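Local coordinates for protein cyclase (Uncultured organism, PDB 5IBZ) that probably acts as an arylformamidase-like enzyme of the putative cyclase family and binds acetylphosphate in a pocket beside its central sheet, at residues G30-I35 with K152-G157; I57-N62 with Q109-W114; D248-E253 with G280-L285. All blocks are in the same frame, centred on the assembly; numbering follows the deposited sequence.

Interaction 1: residues G30-I35 with K152-G157; sequences GAANYI and KTSFLG
The F155 ring is approached obliquely from the 30-35 segment by two methyl groups: A32 CB lies 4.4 Å from F155 CE1, and I35 CD1 reaches F155 CD1 at the same separation, 4.4 Å. One face of the ring also carries S154 OG, 3.6 Å above the plane and displaced toward the rim. Elsewhere the ring meets W114 with planes inclined by about 35° and Y278 edge-to-face. S154 holds the middle of the contact. With OG anti to the backbone N (chi1 -164°), the hydroxyl is carried to within 3.4 Å of A32 CB and packs against I35 CD1 at 3.7 Å. No direct hydrogen bond joins the segments; a water does the polar work. It donates to A32 O at 2.8 Å and also bonds S154 OG at 2.7 Å. A32 O therefore has two donors, because I35 N bonds it at 3.0 Å as the last of three i-to-i+3 backbone bonds, the pattern that defines the 3-10 turn at 31-34. The two branches of I35 divide the task: CD1, at the end of an extended chain (chi2 178°), meets S154 and F155, while CG2 packs against L156 O. This buried contact joins the loop before helix 37-44 to the entrance of strand 158-163. I40 of that helix packs against both I35 and L156, F155 and G157 bond through their backbones to A304 and L302, and V322 of the second subunit touches L156.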
ATOM      1  N   GLY B  30       6.480 -28.187  11.810  1.00  9.30           N
ATOM      2  CA  GLY B  30       5.589 -29.183  11.230  1.00  9.24           C
ATOM      3  C   GLY B  30       6.278 -30.071  10.205  1.00  8.97           C
ATOM      4  O   GLY B  30       7.434 -30.499  10.385  1.00  9.63           O
ATOM      5  N   ALA B  31       5.575 -30.335   9.108  1.00  8.90           N
ATOM      6  CA  ALA B  31       6.049 -31.309   8.126  1.00  8.77           C
ATOM      7  C   ALA B  31       7.273 -30.831   7.359  1.00  8.33           C
ATOM      8  O   ALA B  31       7.923 -31.606   6.669  1.00  8.26           O
ATOM      9  CB  ALA B  31       4.919 -31.678   7.164  1.00  8.91           C
ATOM     10  N   ALA B  32       7.627 -29.564   7.506  1.00  8.10           N
ATOM     11  CA  ALA B  32       8.915 -29.121   6.982  1.00  7.78           C
ATOM     12  C   ALA B  32      10.081 -29.916   7.605  1.00  7.92           C
ATOM     13  O   ALA B  32      11.156 -30.050   7.001  1.00  8.96           O
ATOM     14  CB  ALA B  32       9.085 -27.623   7.213  1.00  8.13           C
ATOM     15  N   ASN B  33       9.874 -30.484   8.787  1.00  9.01           N
ATOM     16  CA  ASN B  33      10.909 -31.306   9.396  1.00  9.21           C
ATOM     17  C   ASN B  33      11.205 -32.617   8.653  1.00  9.66           C
ATOM     18  O   ASN B  33      12.224 -33.271   8.919  1.00  9.59           O
ATOM     19  CB  ASN B  33      10.534 -31.602  10.844  1.00  9.03           C
ATOM     20  CG  ASN B  33      10.557 -30.360  11.713  1.00 10.48           C
ATOM     21  OD1 ASN B  33      11.494 -29.555  11.662  1.00 11.86           O
ATOM     22  ND2 ASN B  33       9.501 -30.174  12.495  1.00  9.36           N
ATOM     23  N   TYR B  34      10.335 -32.998   7.718  1.00  8.44           N
ATOM     24  CA  TYR B  34      10.600 -34.134   6.851  1.00  8.51           C
ATOM     25  C   TYR B  34      11.695 -33.815   5.815  1.00  8.23           C
ATOM     26  O   TYR B  34      12.274 -34.737   5.254  1.00  8.46           O
ATOM     27  CB  TYR B  34       9.348 -34.580   6.113  1.00  9.68           C
ATOM     28  CG  TYR B  34       8.264 -35.253   6.922  1.00  9.05           C
ATOM     29  CD1 TYR B  34       8.541 -36.288   7.802  1.00  9.43           C
ATOM     30  CD2 TYR B  34       6.934 -34.880   6.752  1.00  9.16           C
ATOM     31  CE1 TYR B  34       7.532 -36.891   8.503  1.00  9.85           C
ATOM     32  CE2 TYR B  34       5.917 -35.486   7.444  1.00  9.93           C
ATOM     33  CZ  TYR B  34       6.208 -36.495   8.310  1.00 11.38           C
ATOM     34  OH  TYR B  34       5.170 -37.102   8.993  1.00 11.78           O
ATOM     35  N   ILE B  35      11.962 -32.532   5.545  1.00  8.79           N
ATOM     36  CA  ILE B  35      13.035 -32.190   4.628  1.00  8.57           C
ATOM     37  C   ILE B  35      14.344 -32.106   5.425  1.00 10.67           C
ATOM     38  O   ILE B  35      14.573 -31.189   6.213  1.00 13.23           O
ATOM     39  CB  ILE B  35      12.776 -30.877   3.874  1.00  9.65           C
ATOM     40  CG1 ILE B  35      11.410 -30.929   3.177  1.00  8.82           C
ATOM     41  CG2 ILE B  35      13.914 -30.640   2.902  1.00  9.74           C
ATOM     42  CD1 ILE B  35      11.004 -29.640   2.423  1.00  8.45           C
ATOM     43  N   LYS B 152      12.149 -20.384   6.778  1.00  7.53           N
ATOM     44  CA  LYS B 152      12.882 -19.552   5.838  1.00 10.07           C
ATOM     45  C   LYS B 152      13.953 -20.351   5.100  1.00  9.81           C
ATOM     46  O   LYS B 152      14.443 -19.900   4.056  1.00 14.07           O
ATOM     47  CB  LYS B 152      13.519 -18.342   6.525  1.00 11.58           C
ATOM     48  CG  LYS B 152      14.640 -18.671   7.471  1.00 13.71           C
ATOM     49  CD  LYS B 152      15.328 -17.376   7.983  1.00 16.04           C
ATOM     50  CE  LYS B 152      16.517 -17.728   8.857  1.00 22.95           C
ATOM     51  NZ  LYS B 152      17.351 -16.546   9.192  1.00 25.77           N
ATOM     52  N   THR B 153      14.341 -21.510   5.625  1.00 10.84           N
ATOM     53  CA  THR B 153      15.306 -22.333   4.876  1.00 14.96           C
ATOM     54  C   THR B 153      14.661 -23.586   4.259  1.00 22.32           C
ATOM     55  O   THR B 153      15.334 -24.354   3.543  1.00 30.30           O
ATOM     56  CB  THR B 153      16.549 -22.725   5.736  1.00 15.65           C
ATOM     57  OG1 THR B 153      16.219 -23.041   7.094  1.00 19.84           O
ATOM     58  CG2 THR B 153      17.512 -21.552   5.768  1.00 15.10           C
ATOM     59  N   SER B 154      13.355 -23.747   4.432  1.00 10.62           N
ATOM     60  CA  SER B 154      12.690 -24.956   3.954  1.00  9.97           C
ATOM     61  C   SER B 154      12.205 -24.842   2.515  1.00 10.77           C
ATOM     62  O   SER B 154      12.383 -23.808   1.842  1.00 10.67           O
ATOM     63  CB  SER B 154      11.499 -25.306   4.859  1.00 11.14           C
ATOM     64  OG  SER B 154      11.075 -26.646   4.648  1.00 13.24           O
ATOM     65  N   PHE B 155      11.550 -25.906   2.065  1.00  9.97           N
ATOM     66  CA  PHE B 155      10.941 -26.027   0.735  1.00  9.04           C
ATOM     67  C   PHE B 155      11.959 -25.913  -0.390  1.00 10.58           C
ATOM     68  O   PHE B 155      11.626 -25.535  -1.514  1.00 10.33           O
ATOM     69  CB  PHE B 155       9.813 -25.007   0.556  1.00  8.39           C
ATOM     70  CG  PHE B 155       8.880 -24.940   1.735  1.00 14.39           C
ATOM     71  CD1 PHE B 155       8.381 -26.083   2.308  1.00 17.92           C
ATOM     72  CD2 PHE B 155       8.539 -23.716   2.284  1.00 17.48           C
ATOM     73  CE1 PHE B 155       7.545 -26.014   3.434  1.00 15.07           C
ATOM     74  CE2 PHE B 155       7.702 -23.637   3.382  1.00 14.50           C
ATOM     75  CZ  PHE B 155       7.212 -24.785   3.955  1.00 16.48           C
ATOM     76  N   LEU B 156      13.168 -26.345  -0.086  0.53 10.30           N
ATOM     77  CA  LEU B 156      14.173 -26.555  -1.088  0.53 10.14           C
ATOM     78  C   LEU B 156      14.597 -28.013  -0.930  0.53  9.28           C
ATOM     79  O   LEU B 156      15.195 -28.388   0.082  0.53 10.18           O
ATOM     80  CB  LEU B 156      15.298 -25.546  -0.894  0.53 11.98           C
ATOM     81  CG  LEU B 156      16.457 -25.613  -1.868  0.53  8.62           C
ATOM     82  CD1 LEU B 156      17.004 -24.216  -2.133  0.53 11.18           C
ATOM     83  CD2 LEU B 156      17.529 -26.540  -1.322  0.53 11.44           C
ATOM     84  N   GLY B 157      14.237 -28.845  -1.909  1.00  8.63           N
ATOM     85  CA  GLY B 157      14.352 -30.282  -1.775  1.00  8.35           C
ATOM     86  C   GLY B 157      13.721 -30.939  -2.973  1.00  9.99           C
ATOM     87  O   GLY B 157      13.741 -30.383  -4.082  1.00 10.75           O
TER
HETATM   88  O   HOH W   1      12.874 -28.009   6.188  1.00 14.20           O

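Interaction 2: residues I57-N62 with Q109-W114; sequences IPIDSN and QGSTQW
I57 and T112 provide the one direct hydrogen bond between the segments: I57 N donates to T112 OG1 at 2.9 Å, nearly straight at 165°. The same hydroxyl bonds I282 O, so it links the 57-62 loop to a third piece of chain. A valine in place of T112 would probably leave I57 N without its acceptor and I282 O without its hydroxyl partner. Two waters add indirect links, both ending on S111 OG. One donates to I57 O at 2.7 Å, the other to P58 O at 2.8 Å, and they lie 2.9 Å and 2.7 Å from S111 OG respectively. D60 OD1 accepts from N62 N in an Asx turn that bends the loop, while the 109-114 segment runs into strand 113-115 of the mixed sheet. Methylene contacts also gather at S111 OG: I57 CG1, in the crowded position between backbone N and carbonyl carbon (chi1 60°), lies 3.6 Å from S111 OG and also packs on T112 OG1, whereas I59 CG1 approaches S111 OG at 3.7 Å. Both segments meet the second subunit: P58 and I59 pack on its P310 and I309, and Q109 OE1 accepts from its D102 N.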
ATOM      1  N   ILE B  57       2.913 -17.558 -11.375  1.00  7.21           N
ATOM      2  CA  ILE B  57       2.183 -16.615 -12.228  1.00  7.45           C
ATOM      3  C   ILE B  57       2.807 -15.229 -12.065  1.00  7.97           C
ATOM      4  O   ILE B  57       3.483 -14.942 -11.071  1.00  8.82           O
ATOM      5  CB  ILE B  57       0.681 -16.556 -11.905  1.00  7.78           C
ATOM      6  CG1 ILE B  57       0.399 -16.112 -10.467  1.00  9.43           C
ATOM      7  CG2 ILE B  57       0.037 -17.888 -12.191  1.00  9.80           C
ATOM      8  CD1 ILE B  57      -1.017 -15.540 -10.290  1.00  8.77           C
ATOM      9  N   PRO B  58       2.572 -14.355 -13.042  1.00  7.57           N
ATOM     10  CA  PRO B  58       3.101 -12.998 -12.869  1.00  8.40           C
ATOM     11  C   PRO B  58       2.431 -12.271 -11.722  1.00  7.26           C
ATOM     12  O   PRO B  58       1.192 -12.362 -11.569  1.00  9.08           O
ATOM     13  CB  PRO B  58       2.804 -12.318 -14.210  1.00 11.20           C
ATOM     14  CG  PRO B  58       1.753 -13.145 -14.856  1.00 14.74           C
ATOM     15  CD  PRO B  58       1.943 -14.557 -14.348  1.00  8.96           C
ATOM     16  N   ILE B  59       3.239 -11.565 -10.935  1.00  8.75           N
ATOM     17  CA  ILE B  59       2.725 -10.661  -9.908  1.00  9.51           C
ATOM     18  C   ILE B  59       2.343  -9.355 -10.585  1.00  9.20           C
ATOM     19  O   ILE B  59       3.209  -8.550 -10.953  1.00 10.69           O
ATOM     20  CB  ILE B  59       3.735 -10.405  -8.806  1.00  9.32           C
ATOM     21  CG1 ILE B  59       4.100 -11.733  -8.113  1.00  8.28           C
ATOM     22  CG2 ILE B  59       3.187  -9.389  -7.798  1.00  8.36           C
ATOM     23  CD1 ILE B  59       5.077 -11.631  -6.993  1.00  8.64           C
ATOM     24  N   ASP B  60       1.044  -9.165 -10.735  1.00  9.33           N
ATOM     25  CA  ASP B  60       0.478  -7.987 -11.356  1.00 10.02           C
ATOM     26  C   ASP B  60      -0.984  -7.925 -10.926  1.00  9.23           C
ATOM     27  O   ASP B  60      -1.402  -8.709 -10.062  1.00 10.25           O
ATOM     28  CB  ASP B  60       0.657  -7.992 -12.887  1.00 12.51           C
ATOM     29  CG  ASP B  60      -0.048  -9.154 -13.592  1.00 14.85           C
ATOM     30  OD1 ASP B  60      -1.088  -9.639 -13.106  1.00 14.10           O
ATOM     31  OD2 ASP B  60       0.459  -9.576 -14.659  1.00 16.54           O
ATOM     32  N   SER B  61      -1.772  -7.007 -11.489  1.00  9.61           N
ATOM     33  CA  SER B  61      -3.135  -6.816 -11.022  1.00  9.82           C
ATOM     34  C   SER B  61      -4.149  -7.612 -11.849  1.00 10.04           C
ATOM     35  O   SER B  61      -5.365  -7.461 -11.668  1.00 11.90           O
ATOM     36  CB  SER B  61      -3.492  -5.324 -11.047  1.00 13.96           C
ATOM     37  OG  SER B  61      -2.590  -4.593 -10.225  1.00 13.99           O
ATOM     38  N   ASN B  62      -3.632  -8.493 -12.702  0.55 10.69           N
ATOM     39  CA  ASN B  62      -4.413  -9.204 -13.717  0.55 11.27           C
ATOM     40  C   ASN B  62      -4.714 -10.672 -13.360  0.55 11.23           C
ATOM     41  O   ASN B  62      -5.464 -11.360 -14.063  0.55 13.68           O
ATOM     42  CB  ASN B  62      -3.647  -9.139 -15.046  0.55 11.97           C
ATOM     43  CG  ASN B  62      -4.460  -9.626 -16.226  0.55 12.85           C
ATOM     44  OD1 ASN B  62      -5.649  -9.332 -16.345  0.55 12.82           O
ATOM     45  ND2 ASN B  62      -3.811 -10.390 -17.112  0.55 14.37           N
ATOM     46  N   GLN B 109      -1.268 -13.661   0.333  1.00 10.86           N
ATOM     47  CA  GLN B 109      -2.024 -14.764  -0.267  1.00 12.91           C
ATOM     48  C   GLN B 109      -2.558 -14.347  -1.640  1.00 10.58           C
ATOM     49  O   GLN B 109      -3.565 -14.884  -2.111  1.00 12.33           O
ATOM     50  CB  GLN B 109      -3.208 -15.193   0.635  1.00 13.69           C
ATOM     51  CG  GLN B 109      -2.839 -15.775   1.996  1.00 12.94           C
ATOM     52  CD  GLN B 109      -2.281 -14.753   2.981  1.00 12.02           C
ATOM     53  OE1 GLN B 109      -2.900 -13.732   3.245  1.00 14.93           O
ATOM     54  NE2 GLN B 109      -1.057 -15.007   3.466  1.00 14.58           N
ATOM     55  N   GLY B 110      -1.915 -13.364  -2.261  1.00  8.57           N
ATOM     56  CA  GLY B 110      -2.462 -12.746  -3.455  1.00 10.49           C
ATOM     57  C   GLY B 110      -1.924 -13.238  -4.788  1.00 12.77           C
ATOM     58  O   GLY B 110      -2.346 -12.745  -5.821  1.00 11.72           O
ATOM     59  N   SER B 111      -1.017 -14.209  -4.759  1.00  8.30           N
ATOM     60  CA  SER B 111      -0.360 -14.700  -5.966  1.00  6.89           C
ATOM     61  C   SER B 111       0.115 -16.134  -5.721  1.00  8.62           C
ATOM     62  O   SER B 111      -0.340 -16.784  -4.791  1.00  8.93           O
ATOM     63  CB  SER B 111       0.802 -13.782  -6.361  1.00 10.50           C
ATOM     64  OG  SER B 111       1.251 -14.035  -7.683  1.00  9.86           O
ATOM     65  N   THR B 112       1.024 -16.644  -6.550  1.00  8.36           N
ATOM     66  CA  THR B 112       1.712 -17.893  -6.240  1.00  6.77           C
ATOM     67  C   THR B 112       2.212 -17.816  -4.798  1.00  8.13           C
ATOM     68  O   THR B 112       2.849 -16.841  -4.415  1.00  9.24           O
ATOM     69  CB  THR B 112       2.872 -18.129  -7.216  1.00  7.21           C
ATOM     70  OG1 THR B 112       2.352 -18.146  -8.559  1.00  8.95           O
ATOM     71  CG2 THR B 112       3.595 -19.407  -6.892  1.00  8.15           C
ATOM     72  N   GLN B 113       1.920 -18.839  -4.003  1.00  7.37           N
ATOM     73  CA  GLN B 113       2.095 -18.715  -2.561  1.00  8.12           C
ATOM     74  C   GLN B 113       2.346 -20.023  -1.846  1.00  7.63           C
ATOM     75  O   GLN B 113       1.959 -21.099  -2.326  1.00  7.47           O
ATOM     76  CB  GLN B 113       0.844 -18.065  -1.943  1.00  7.12           C
ATOM     77  CG  GLN B 113      -0.390 -18.979  -1.940  1.00  7.83           C
ATOM     78  CD  GLN B 113      -1.665 -18.222  -1.651  1.00 11.10           C
ATOM     79  OE1 GLN B 113      -2.227 -18.282  -0.563  1.00 11.71           O
ATOM     80  NE2 GLN B 113      -2.089 -17.459  -2.618  1.00 11.71           N
ATOM     81  N   TRP B 114       2.974 -19.895  -0.681  1.00  6.69           N
ATOM     82  CA  TRP B 114       2.856 -20.873   0.410  1.00  6.40           C
ATOM     83  C   TRP B 114       1.984 -20.255   1.488  1.00  7.34           C
ATOM     84  O   TRP B 114       2.106 -19.059   1.780  1.00  9.53           O
ATOM     85  CB  TRP B 114       4.185 -21.230   1.062  1.00  8.24           C
ATOM     86  CG  TRP B 114       5.048 -22.174   0.341  1.00  7.29           C
ATOM     87  CD1 TRP B 114       6.300 -21.922  -0.107  1.00 10.27           C
ATOM     88  CD2 TRP B 114       4.773 -23.542   0.013  1.00  8.99           C
ATOM     89  NE1 TRP B 114       6.831 -23.041  -0.696  1.00  9.22           N
ATOM     90  CE2 TRP B 114       5.917 -24.051  -0.641  1.00  9.41           C
ATOM     91  CE3 TRP B 114       3.683 -24.378   0.194  1.00  8.44           C
ATOM     92  CZ2 TRP B 114       5.986 -25.343  -1.120  1.00  8.62           C
ATOM     93  CZ3 TRP B 114       3.760 -25.674  -0.261  1.00  9.21           C
ATOM     94  CH2 TRP B 114       4.902 -26.143  -0.924  1.00  8.13           C
TER
HETATM   95  O   HOH W   2       3.846 -15.086  -8.380  1.00  9.39           O
HETATM   96  O   HOH W   3      -0.286 -12.327  -9.171  1.00  9.21           O

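Interaction 3: residues D248-E253 with G280-L285. With UVW (acetylphosphate), chain F.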
ATOM      1  N   ASP B 248      -2.040 -25.746  -8.940  1.00  7.24           N
ATOM      2  CA  ASP B 248      -2.348 -24.665  -9.862  1.00  8.14           C
ATOM      3  C   ASP B 248      -3.846 -24.315  -9.843  1.00 10.21           C
ATOM      4  O   ASP B 248      -4.434 -23.940 -10.864  1.00 10.07           O
ATOM      5  CB  ASP B 248      -1.917 -25.053 -11.270  1.00  8.57           C
ATOM      6  CG  ASP B 248      -2.701 -26.218 -11.805  1.00 10.61           C
ATOM      7  OD1 ASP B 248      -3.393 -26.855 -10.975  1.00  8.84           O
ATOM      8  OD2 ASP B 248      -2.629 -26.497 -13.037  1.00  9.97           O
ATOM      9  N   ASN B 249      -4.465 -24.431  -8.675  1.00  7.98           N
ATOM     10  CA  ASN B 249      -5.798 -23.864  -8.464  1.00  8.00           C
ATOM     11  C   ASN B 249      -5.670 -22.781  -7.390  1.00  9.73           C
ATOM     12  O   ASN B 249      -4.544 -22.359  -7.056  1.00 11.48           O
ATOM     13  CB  ASN B 249      -6.826 -24.944  -8.113  1.00  8.17           C
ATOM     14  CG  ASN B 249      -6.476 -25.712  -6.865  1.00  8.05           C
ATOM     15  OD1 ASN B 249      -5.591 -25.313  -6.109  1.00  9.20           O
ATOM     16  ND2 ASN B 249      -7.195 -26.820  -6.626  1.00  8.20           N
ATOM     17  N   ILE B 250      -6.783 -22.292  -6.854  1.00  8.12           N
ATOM     18  CA  ILE B 250      -6.734 -21.155  -5.944  1.00  8.63           C
ATOM     19  C   ILE B 250      -6.838 -21.598  -4.484  1.00 11.86           C
ATOM     20  O   ILE B 250      -6.262 -20.968  -3.596  1.00 11.33           O
ATOM     21  CB  ILE B 250      -7.865 -20.127  -6.232  1.00 12.62           C
ATOM     22  CG1 ILE B 250      -8.036 -19.896  -7.735  1.00 10.53           C
ATOM     23  CG2 ILE B 250      -7.572 -18.837  -5.514  1.00 13.68           C
ATOM     24  CD1 ILE B 250      -6.792 -19.445  -8.487  1.00 13.63           C
ATOM     25  N   ALA B 251      -7.545 -22.698  -4.234  1.00 10.65           N
ATOM     26  CA  ALA B 251      -7.827 -23.133  -2.866  1.00 11.96           C
ATOM     27  C   ALA B 251      -7.258 -24.498  -2.464  1.00 12.52           C
ATOM     28  O   ALA B 251      -7.546 -24.967  -1.366  1.00 11.02           O
ATOM     29  CB  ALA B 251      -9.321 -23.155  -2.661  1.00 14.08           C
ATOM     30  N   LEU B 252      -6.518 -25.137  -3.369  1.00 10.14           N
ATOM     31  CA  LEU B 252      -5.996 -26.514  -3.229  1.00  8.62           C
ATOM     32  C   LEU B 252      -7.085 -27.575  -3.136  1.00  9.51           C
ATOM     33  O   LEU B 252      -7.188 -28.434  -4.014  1.00 10.65           O
ATOM     34  CB  LEU B 252      -5.063 -26.657  -2.015  1.00 10.35           C
ATOM     35  CG  LEU B 252      -4.517 -28.094  -1.878  1.00 10.46           C
ATOM     36  CD1 LEU B 252      -3.825 -28.574  -3.144  1.00 10.82           C
ATOM     37  CD2 LEU B 252      -3.570 -28.196  -0.685  1.00 10.54           C
ATOM     38  N   GLU B 253      -7.907 -27.523  -2.096  1.00  9.71           N
ATOM     39  CA  GLU B 253      -9.002 -28.476  -2.027  1.00 11.54           C
ATOM     40  C   GLU B 253     -10.155 -28.046  -2.919  1.00 13.46           C
ATOM     41  O   GLU B 253     -10.270 -26.875  -3.303  1.00 11.07           O
ATOM     42  CB  GLU B 253      -9.471 -28.675  -0.587  1.00 18.46           C
ATOM     43  CG  GLU B 253     -10.272 -27.580   0.017  1.00 17.28           C
ATOM     44  CD  GLU B 253     -10.635 -27.904   1.491  1.00 16.21           C
ATOM     45  OE1 GLU B 253     -11.460 -28.808   1.760  1.00 20.38           O
ATOM     46  OE2 GLU B 253     -10.035 -27.256   2.358  1.00 20.60           O
ATOM     47  N   GLY B 280       0.340 -24.889  -0.901  1.00  7.23           N
ATOM     48  CA  GLY B 280       0.751 -23.988  -1.965  1.00  8.44           C
ATOM     49  C   GLY B 280      -0.372 -23.782  -2.961  1.00  6.65           C
ATOM     50  O   GLY B 280      -1.080 -24.729  -3.315  1.00  8.60           O
ATOM     51  N   GLU B 281      -0.572 -22.535  -3.386  1.00  7.16           N
ATOM     52  CA  GLU B 281      -1.697 -22.212  -4.256  1.00  7.47           C
ATOM     53  C   GLU B 281      -1.287 -21.276  -5.368  1.00  8.35           C
ATOM     54  O   GLU B 281      -0.346 -20.487  -5.219  1.00  8.16           O
ATOM     55  CB  GLU B 281      -2.843 -21.577  -3.456  1.00  8.81           C
ATOM     56  CG  GLU B 281      -3.460 -22.561  -2.467  1.00 10.44           C
ATOM     57  CD  GLU B 281      -4.359 -21.926  -1.427  1.00 13.30           C
ATOM     58  OE1 GLU B 281      -4.283 -20.705  -1.201  1.00 15.82           O
ATOM     59  OE2 GLU B 281      -5.163 -22.686  -0.855  1.00 13.57           O
ATOM     60  N   ILE B 282      -2.036 -21.342  -6.456  1.00  7.40           N
ATOM     61  CA  ILE B 282      -1.852 -20.506  -7.656  1.00  9.19           C
ATOM     62  C   ILE B 282      -0.452 -20.671  -8.271  1.00  7.64           C
ATOM     63  O   ILE B 282       0.158 -19.743  -8.814  1.00  7.82           O
ATOM     64  CB  ILE B 282      -2.130 -18.986  -7.393  1.00  7.76           C
ATOM     65  CG1 ILE B 282      -3.203 -18.792  -6.302  1.00  8.87           C
ATOM     66  CG2 ILE B 282      -2.567 -18.361  -8.709  1.00  9.03           C
ATOM     67  CD1 ILE B 282      -3.658 -17.347  -6.109  1.00 10.19           C
ATOM     68  N   TRP B 283       0.047 -21.895  -8.247  1.00  8.04           N
ATOM     69  CA  TRP B 283       1.260 -22.207  -8.992  1.00  8.95           C
ATOM     70  C   TRP B 283       0.916 -22.376 -10.475  1.00  7.84           C
ATOM     71  O   TRP B 283      -0.250 -22.589 -10.831  1.00  9.14           O
ATOM     72  CB  TRP B 283       1.931 -23.477  -8.427  1.00  8.83           C
ATOM     73  CG  TRP B 283       2.501 -23.336  -7.030  1.00  7.09           C
ATOM     74  CD1 TRP B 283       2.014 -22.570  -6.013  1.00  8.10           C
ATOM     75  CD2 TRP B 283       3.662 -23.997  -6.509  1.00  6.53           C
ATOM     76  NE1 TRP B 283       2.797 -22.712  -4.884  1.00  7.75           N
ATOM     77  CE2 TRP B 283       3.818 -23.581  -5.167  1.00  7.84           C
ATOM     78  CE3 TRP B 283       4.595 -24.887  -7.052  1.00  6.59           C
ATOM     79  CZ2 TRP B 283       4.848 -24.045  -4.361  1.00  7.42           C
ATOM     80  CZ3 TRP B 283       5.620 -25.347  -6.245  1.00  6.84           C
ATOM     81  CH2 TRP B 283       5.741 -24.926  -4.925  1.00  6.47           C
ATOM     82  N   TRP B 284       1.922 -22.251 -11.341  1.00  8.44           N
ATOM     83  CA  TRP B 284       1.756 -22.345 -12.788  1.00  7.22           C
ATOM     84  C   TRP B 284       2.534 -23.541 -13.283  1.00  8.09           C
ATOM     85  O   TRP B 284       3.767 -23.561 -13.211  1.00  7.76           O
ATOM     86  CB  TRP B 284       2.249 -21.077 -13.496  1.00  8.09           C
ATOM     87  CG  TRP B 284       2.030 -21.158 -14.979  1.00 10.46           C
ATOM     88  CD1 TRP B 284       2.935 -21.550 -15.926  1.00 12.68           C
ATOM     89  CD2 TRP B 284       0.814 -20.867 -15.678  1.00 10.42           C
ATOM     90  NE1 TRP B 284       2.354 -21.525 -17.174  1.00 13.83           N
ATOM     91  CE2 TRP B 284       1.053 -21.107 -17.048  1.00 11.50           C
ATOM     92  CE3 TRP B 284      -0.463 -20.434 -15.278  1.00 10.84           C
ATOM     93  CZ2 TRP B 284       0.069 -20.903 -18.021  1.00 15.13           C
ATOM     94  CZ3 TRP B 284      -1.432 -20.237 -16.245  1.00 13.59           C
ATOM     95  CH2 TRP B 284      -1.161 -20.481 -17.599  1.00 13.94           C
ATOM     96  N   LEU B 285       1.817 -24.553 -13.774  1.00  8.76           N
ATOM     97  CA  LEU B 285       2.427 -25.847 -14.032  1.00  8.80           C
ATOM     98  C   LEU B 285       2.394 -26.294 -15.486  1.00  9.32           C
ATOM     99  O   LEU B 285       2.849 -27.391 -15.802  1.00  9.83           O
ATOM    100  CB  LEU B 285       1.726 -26.897 -13.158  1.00  9.54           C
ATOM    101  CG  LEU B 285       1.811 -26.610 -11.652  1.00 10.61           C
ATOM    102  CD1 LEU B 285       1.080 -27.673 -10.853  1.00 10.43           C
ATOM    103  CD2 LEU B 285       3.251 -26.488 -11.183  1.00  9.68           C
TER
HETATM  104  C1  UVW F 401      -9.631 -19.291   0.653  1.00 44.05           C
HETATM  105  O1  UVW F 401      -9.340 -18.166   0.879  1.00 54.91           O
HETATM  106  C1M UVW F 401     -11.094 -19.679   0.454  1.00 43.15           C
HETATM  107  O2  UVW F 401      -8.653 -20.286   0.561  1.00 27.99           O
HETATM  108  P   UVW F 401      -7.065 -20.029   0.900  1.00 20.73           P
HETATM  109  O1P UVW F 401      -6.900 -19.280   2.202  1.00 22.07           O
HETATM  110  O2P UVW F 401      -6.438 -21.402   0.988  1.00 26.99           O
HETATM  111  O3P UVW F 401      -6.385 -19.243  -0.191  1.00 27.93           O
HETATM  112  O   HOH W   4      -0.913 -25.003 -14.470  1.00 11.10           O
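E281 runs alongside the backbone of I250, and its side chain meets that loop at nearly every atom. E281 CB lies 3.5 Å from I250 O and E281 CG 3.4 Å from it. With CG beside the backbone N (chi1 -66°) and the chain extended beyond it (chi2 166°), the carboxylate is carried past this carbonyl toward the ligand. E281 CD comes within 3.0 Å of I250 O, but the carboxylate and carbonyl oxygens are all acceptors, so no hydrogen bond joins them here. At the tip the two oxygens divide between two phosphate oxygens of acetylphosphate: E281 OE1 is 2.8 Å from O3P and E281 OE2 is 2.6 Å from O2P. OE2 also abuts the A251 carbonyl carbon. H119, H268 and R69 hydrogen-bond the same ligand. The surrounding topology is a beta-alpha-beta crossover: strand 244-247 leads through the 248-253 loop and helix 266-275 to the adjacent parallel strand 278-281, and both segments leave the sheet where those strands end, beside the pocket. There I282 N donates to N249 O at 2.8 Å, with a C=O...N angle of 177°, almost in line with the carbonyl bond. An Asx motif shapes the loop itself, N249 OD1 accepting from L252 N at 2.9 Å while N249 ND2 donates back to L252 O. I250 CG2 meets I282 CD1 in the apolar contact, and the D248 side chain crosses that of L285 obliquely, CB against CD1. D248 CB also presses to 3.0 Å from W283 O, a buried oxygen with no hydrogen-bond partner in the model. D248 OD2 receives a water that in turn accepts from L285 N; G205 N also donates to OD2, and T204 N to OD1.

Overall arrangement
All three contacts are mainly buried. Interaction 3 lies about 6 Å from the chain centre, measured centre to centre, touches no other subunit and joins the ligand site to two parallel strands. Interactions 1 and 2 lie farther out, about 13 and 10 Å from that centre, on opposite sides of it, and both reach the second subunit; interaction 1 relies on a single water and side-chain packing, whereas interaction 2 adds a backbone-to-hydroxyl bond to its two waters. Interaction 2 shares the sheet with interaction 3, since strands 113-115 and 278-281 are neighbours, and I57 packs on I282. Interaction 1 touches interaction 2 through F155 CD2 and W114 NE1, 3.5 Å apart.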